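Local coordinates for type III effector HopA1 (Pseudomonas syringae pv. tomato str. DC3000, PDB 4RSX), which is a type III effector, a protein the bacterium probably injects into plant cells during infection, here represented by its C-terminal alpha/beta part, at residues 37-51 with 144-156. Numbering follows the deposited sequence.
Sequences APHSHPMSDEQQEEF and KVIGPACHGQMTD
Pro148 wedged against Gln48 and Phe51 dominates a contact at one end of the central antiparallel sheet, where an extended loop and the first turns of helix 45-58, into which it leads, run over the connection between strands 140-146 and 158-162. It illustrates how an irregular segment can be fastened by combining side-chain packing at the helix start with one direct backbone bond and two waters along the loop, and a further apolar touch at Ala37. The proline ring lies against the first turns of the helix: its CB is 3.6 Å from Gln48 CG, and its CD is 3.5 Å from Phe51 CD2. With CG anti to the backbone N (chi1 -174°), the Phe51 ring reaches past the proline, and its CZ meets Val145 CG2 edge-on near the ring plane. Met43, bent at chi3 (77°), turns its methyl CE back to Pro148 CB and His151 CB. The Gln48 amide holds the helix entrance, with NE2 giving a nearly straight bond of 3.0 Å to Met43 O, which lies in the plane of the Gln48 amide, while OE1 rests on Ala149 CB. Ser44 and Gln47 complete this start as a capping box.

Farther along, the type II turn from Cys150 to Gln153 presents Gly152 O to the loop. Ser40 N donates to Gly152 O at 3.1 Å, from above the carbonyl plane, and a water bound to Ser40 OG donates to the same oxygen. A second water accepts from Met43 N and lies within bonding distance of Pro148 O and His151 O. Beyond the turn, Ala37 CB packs on Thr155 CG2 at 3.7 Å.

Helix 123-136 lies alongside, touching Met43 and His151 through Ala123 and Phe51 through Thr124 and Thr127, while Val145 meets Ala158 of the neighbouring strand 158-162.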
loop_
_atom_site.group_PDB
_atom_site.type_symbol
_atom_site.label_atom_id
_atom_site.label_comp_id
_atom_site.label_asym_id
_atom_site.label_seq_id
_atom_site.Cartn_x
_atom_site.Cartn_y
_atom_site.Cartn_z
ATOM N N ALA A 37 -7.602 -9.643 -1.491
ATOM C CA ALA A 37 -6.594 -9.530 -0.434
ATOM C C ALA A 37 -6.121 -10.914 0.006
ATOM O O ALA A 37 -6.880 -11.882 -0.065
ATOM C CB ALA A 37 -7.155 -8.764 0.756
ATOM N N PRO A 38 -4.862 -11.014 0.461
ATOM C CA PRO A 38 -4.415 -12.246 1.129
ATOM C C PRO A 38 -5.238 -12.453 2.404
ATOM O O PRO A 38 -5.830 -11.488 2.913
ATOM C CB PRO A 38 -2.961 -11.929 1.499
ATOM C CG PRO A 38 -2.940 -10.419 1.658
ATOM C CD PRO A 38 -3.855 -9.939 0.548
ATOM N N HIS A 39 -5.300 -13.672 2.921
ATOM C CA HIS A 39 -6.176 -13.897 4.072
ATOM C C HIS A 39 -5.554 -14.685 5.223
ATOM O O HIS A 39 -6.165 -15.624 5.731
ATOM C CB HIS A 39 -7.508 -14.513 3.627
ATOM C CG HIS A 39 -8.346 -13.590 2.793
ATOM N ND1 HIS A 39 -8.785 -12.360 3.248
ATOM C CD2 HIS A 39 -8.821 -13.712 1.527
ATOM C CE1 HIS A 39 -9.493 -11.768 2.301
ATOM N NE2 HIS A 39 -9.530 -12.565 1.247
ATOM N N SER A 40 -4.352 -14.278 5.640
ATOM C CA SER A 40 -3.660 -14.898 6.776
ATOM C C SER A 40 -4.484 -14.831 8.059
ATOM O O SER A 40 -5.248 -13.882 8.281
ATOM C CB SER A 40 -2.309 -14.220 7.032
ATOM O OG SER A 40 -1.349 -14.539 6.035
ATOM N N HIS A 41 -4.330 -15.843 8.902
ATOM C CA HIS A 41 -4.922 -15.801 10.232
ATOM C C HIS A 41 -4.095 -14.793 11.021
ATOM O O HIS A 41 -2.887 -14.699 10.826
ATOM C CB HIS A 41 -4.881 -17.184 10.877
ATOM C CG HIS A 41 -5.838 -17.351 12.015
ATOM N ND1 HIS A 41 -5.473 -17.161 13.334
ATOM C CD2 HIS A 41 -7.148 -17.702 12.036
ATOM C CE1 HIS A 41 -6.516 -17.380 14.116
ATOM N NE2 HIS A 41 -7.544 -17.710 13.356
ATOM N N PRO A 42 -4.744 -14.009 11.891
ATOM C CA PRO A 42 -3.999 -12.949 12.583
ATOM C C PRO A 42 -2.889 -13.500 13.462
ATOM O O PRO A 42 -2.924 -14.681 13.849
ATOM C CB PRO A 42 -5.059 -12.294 13.479
ATOM C CG PRO A 42 -6.400 -12.700 12.886
ATOM C CD PRO A 42 -6.172 -14.039 12.269
ATOM N N MET A 43 -1.911 -12.654 13.762
ATOM C CA MET A 43 -0.933 -12.957 14.795
ATOM C C MET A 43 -1.663 -13.101 16.140
ATOM O O MET A 43 -2.804 -12.651 16.297
ATOM C CB MET A 43 0.123 -11.851 14.870
ATOM C CG MET A 43 -0.369 -10.593 15.552
ATOM S SD MET A 43 0.816 -9.226 15.542
ATOM C CE MET A 43 0.628 -8.641 13.849
ATOM N N SER A 44 -1.009 -13.735 17.106
ATOM C CA SER A 44 -1.642 -14.044 18.388
ATOM C C SER A 44 -1.930 -12.780 19.209
ATOM O O SER A 44 -1.481 -11.682 18.849
ATOM C CB SER A 44 -0.741 -14.985 19.188
ATOM O OG SER A 44 0.446 -14.318 19.589
ATOM N N ASP A 45 -2.673 -12.932 20.307
ATOM C CA ASP A 45 -2.940 -11.805 21.212
ATOM C C ASP A 45 -1.666 -11.153 21.760
ATOM O O ASP A 45 -1.544 -9.921 21.773
ATOM C CB ASP A 45 -3.835 -12.239 22.382
ATOM C CG ASP A 45 -5.311 -12.216 22.033
ATOM O OD1 ASP A 45 -6.081 -12.941 22.699
ATOM O OD2 ASP A 45 -5.704 -11.481 21.098
ATOM N N GLU A 46 -0.725 -11.977 22.213
ATOM C CA GLU A 46 0.542 -11.476 22.723
ATOM C C GLU A 46 1.334 -10.788 21.628
ATOM O O GLU A 46 2.010 -9.790 21.876
ATOM C CB GLU A 46 1.387 -12.625 23.282
ATOM C CG GLU A 46 1.063 -13.001 24.698
ATOM C CD GLU A 46 1.795 -14.245 25.136
ATOM O OE1 GLU A 46 1.113 -15.284 25.311
ATOM O OE2 GLU A 46 3.043 -14.185 25.284
ATOM N N GLN A 47 1.281 -11.349 20.424
ATOM C CA GLN A 47 1.997 -10.760 19.300
ATOM C C GLN A 47 1.443 -9.367 18.967
ATOM O O GLN A 47 2.215 -8.434 18.738
ATOM C CB GLN A 47 2.014 -11.724 18.102
ATOM C CG GLN A 47 3.043 -12.865 18.299
ATOM C CD GLN A 47 2.919 -13.971 17.270
ATOM O OE1 GLN A 47 1.861 -14.153 16.643
ATOM N NE2 GLN A 47 4.003 -14.717 17.080
ATOM N N GLN A 48 0.119 -9.225 19.002
ATOM C CA GLN A 48 -0.540 -7.920 18.827
ATOM C C GLN A 48 -0.098 -6.904 19.879
ATOM O O GLN A 48 0.258 -5.761 19.565
ATOM C CB GLN A 48 -2.070 -8.093 18.843
ATOM C CG GLN A 48 -2.571 -8.942 17.666
ATOM C CD GLN A 48 -4.083 -9.162 17.647
ATOM O OE1 GLN A 48 -4.869 -8.257 17.952
ATOM N NE2 GLN A 48 -4.493 -10.365 17.266
ATOM N N GLU A 49 -0.092 -7.337 21.132
ATOM C CA GLU A 49 0.343 -6.468 22.213
ATOM C C GLU A 49 1.805 -6.048 22.063
ATOM O O GLU A 49 2.147 -4.896 22.312
ATOM C CB GLU A 49 0.086 -7.137 23.571
ATOM C CG GLU A 49 -1.412 -7.324 23.875
ATOM C CD GLU A 49 -2.116 -6.005 24.216
ATOM O OE1 GLU A 49 -1.418 -5.000 24.480
ATOM O OE2 GLU A 49 -3.367 -5.973 24.227
ATOM N N GLU A 50 2.660 -6.980 21.656
ATOM C CA GLU A 50 4.066 -6.677 21.379
ATOM C C GLU A 50 4.156 -5.624 20.261
ATOM O O GLU A 50 5.009 -4.727 20.285
ATOM C CB GLU A 50 4.816 -7.968 20.987
ATOM C CG GLU A 50 6.306 -7.776 20.656
ATOM C CD GLU A 50 6.926 -8.985 19.934
ATOM O OE1 GLU A 50 6.186 -9.940 19.603
ATOM O OE2 GLU A 50 8.157 -8.979 19.686
ATOM N N PHE A 51 3.251 -5.730 19.293
ATOM C CA PHE A 51 3.212 -4.786 18.185
ATOM C C PHE A 51 2.924 -3.366 18.693
ATOM O O PHE A 51 3.670 -2.426 18.405
ATOM C CB PHE A 51 2.159 -5.220 17.156
ATOM C CG PHE A 51 2.158 -4.387 15.914
ATOM C CD1 PHE A 51 2.962 -4.736 14.833
ATOM C CD2 PHE A 51 1.378 -3.243 15.828
ATOM C CE1 PHE A 51 2.983 -3.960 13.686
ATOM C CE2 PHE A 51 1.390 -2.461 14.674
ATOM C CZ PHE A 51 2.197 -2.816 13.606
ATOM N N LYS A 144 3.052 3.466 6.386
ATOM C CA LYS A 144 1.910 3.145 7.235
ATOM C C LYS A 144 1.807 1.647 7.471
ATOM O O LYS A 144 2.153 0.834 6.601
ATOM C CB LYS A 144 0.589 3.728 6.685
ATOM C CG LYS A 144 -0.147 2.817 5.721
ATOM C CD LYS A 144 -1.468 3.407 5.174
ATOM C CE LYS A 144 -1.970 2.507 4.004
ATOM N NZ LYS A 144 -3.236 2.981 3.319
ATOM N N VAL A 145 1.351 1.287 8.664
ATOM C CA VAL A 145 1.075 -0.109 8.976
ATOM C C VAL A 145 -0.322 -0.222 9.574
ATOM O O VAL A 145 -0.739 0.634 10.367
ATOM C CB VAL A 145 2.151 -0.707 9.927
ATOM C CG1 VAL A 145 3.496 -0.801 9.207
ATOM C CG2 VAL A 145 2.299 0.149 11.182
ATOM N N ILE A 146 -1.052 -1.255 9.158
ATOM C CA ILE A 146 -2.378 -1.546 9.693
ATOM C C ILE A 146 -2.232 -2.108 11.116
ATOM O O ILE A 146 -1.205 -2.721 11.443
ATOM C CB ILE A 146 -3.098 -2.575 8.795
ATOM C CG1 ILE A 146 -4.575 -2.722 9.151
ATOM C CG2 ILE A 146 -2.453 -3.932 8.923
ATOM C CD1 ILE A 146 -5.372 -1.464 9.033
ATOM N N GLY A 147 -3.238 -1.879 11.960
ATOM C CA GLY A 147 -3.261 -2.464 13.291
ATOM C C GLY A 147 -3.057 -3.977 13.280
ATOM O O GLY A 147 -3.478 -4.659 12.335
ATOM N N PRO A 148 -2.430 -4.509 14.346
ATOM C CA PRO A 148 -2.007 -5.915 14.451
ATOM C C PRO A 148 -3.127 -6.940 14.315
ATOM O O PRO A 148 -2.864 -8.067 13.878
ATOM C CB PRO A 148 -1.393 -6.000 15.858
ATOM C CG PRO A 148 -1.981 -4.834 16.614
ATOM C CD PRO A 148 -2.118 -3.753 15.573
ATOM N N ALA A 149 -4.354 -6.584 14.672
ATOM C CA ALA A 149 -5.440 -7.549 14.529
ATOM C C ALA A 149 -5.756 -7.821 13.055
ATOM O O ALA A 149 -6.304 -8.868 12.722
ATOM C CB ALA A 149 -6.681 -7.091 15.280
ATOM N N CYS A 150 -5.407 -6.881 12.175
ATOM C CA CYS A 150 -5.764 -6.993 10.753
ATOM C C CYS A 150 -4.569 -7.224 9.839
ATOM O O CYS A 150 -4.740 -7.418 8.637
ATOM C CB CYS A 150 -6.503 -5.733 10.280
ATOM S SG CYS A 150 -8.078 -5.422 11.110
ATOM N N HIS A 151 -3.362 -7.184 10.391
ATOM C CA HIS A 151 -2.179 -7.382 9.563
ATOM C C HIS A 151 -2.214 -8.758 8.902
ATOM O O HIS A 151 -2.374 -9.772 9.586
ATOM C CB HIS A 151 -0.910 -7.233 10.386
ATOM C CG HIS A 151 0.274 -6.791 9.586
ATOM N ND1 HIS A 151 0.940 -5.609 9.835
ATOM C CD2 HIS A 151 0.907 -7.369 8.537
ATOM C CE1 HIS A 151 1.940 -5.483 8.978
ATOM N NE2 HIS A 151 1.937 -6.534 8.175
ATOM N N GLY A 152 -2.080 -8.784 7.571
ATOM C CA GLY A 152 -2.130 -10.031 6.823
ATOM C C GLY A 152 -3.474 -10.270 6.156
ATOM O O GLY A 152 -3.633 -11.231 5.396
ATOM N N GLN A 153 -4.439 -9.393 6.427
ATOM C CA GLN A 153 -5.776 -9.520 5.844
ATOM C C GLN A 153 -6.134 -8.406 4.862
ATOM O O GLN A 153 -7.226 -8.407 4.294
ATOM C CB GLN A 153 -6.836 -9.534 6.946
ATOM C CG GLN A 153 -6.916 -10.806 7.754
ATOM C CD GLN A 153 -7.565 -10.571 9.110
ATOM O OE1 GLN A 153 -6.993 -10.911 10.144
ATOM N NE2 GLN A 153 -8.754 -9.971 9.111
ATOM N N MET A 154 -5.231 -7.446 4.685
ATOM C CA MET A 154 -5.484 -6.291 3.823
ATOM C C MET A 154 -4.564 -6.326 2.621
ATOM O O MET A 154 -3.504 -6.949 2.667
ATOM C CB MET A 154 -5.201 -4.981 4.565
ATOM C CG MET A 154 -5.691 -4.923 5.983
ATOM S SD MET A 154 -7.417 -5.405 6.070
ATOM C CE MET A 154 -8.156 -4.220 4.941
ATOM N N THR A 155 -4.944 -5.628 1.554
ATOM C CA THR A 155 -4.044 -5.464 0.419
ATOM C C THR A 155 -2.926 -4.503 0.780
ATOM O O THR A 155 -1.881 -4.499 0.139
ATOM C CB THR A 155 -4.770 -4.931 -0.812
ATOM O OG1 THR A 155 -5.450 -3.713 -0.474
ATOM C CG2 THR A 155 -5.782 -5.968 -1.331
ATOM N N ASP A 156 -3.144 -3.706 1.820
ATOM C CA ASP A 156 -2.182 -2.674 2.208
ATOM C C ASP A 156 -1.808 -2.718 3.705
ATOM O O ASP A 156 -1.888 -1.706 4.402
ATOM C CB ASP A 156 -2.701 -1.275 1.795
ATOM C CG ASP A 156 -4.058 -0.946 2.416
ATOM O OD1 ASP A 156 -4.713 -1.872 2.956
ATOM O OD2 ASP A 156 -4.474 0.236 2.365
HETATM O O HOH W 1 -1.131 -12.564 4.336
HETATM O O HOH W 2 -2.397 -10.328 12.179
#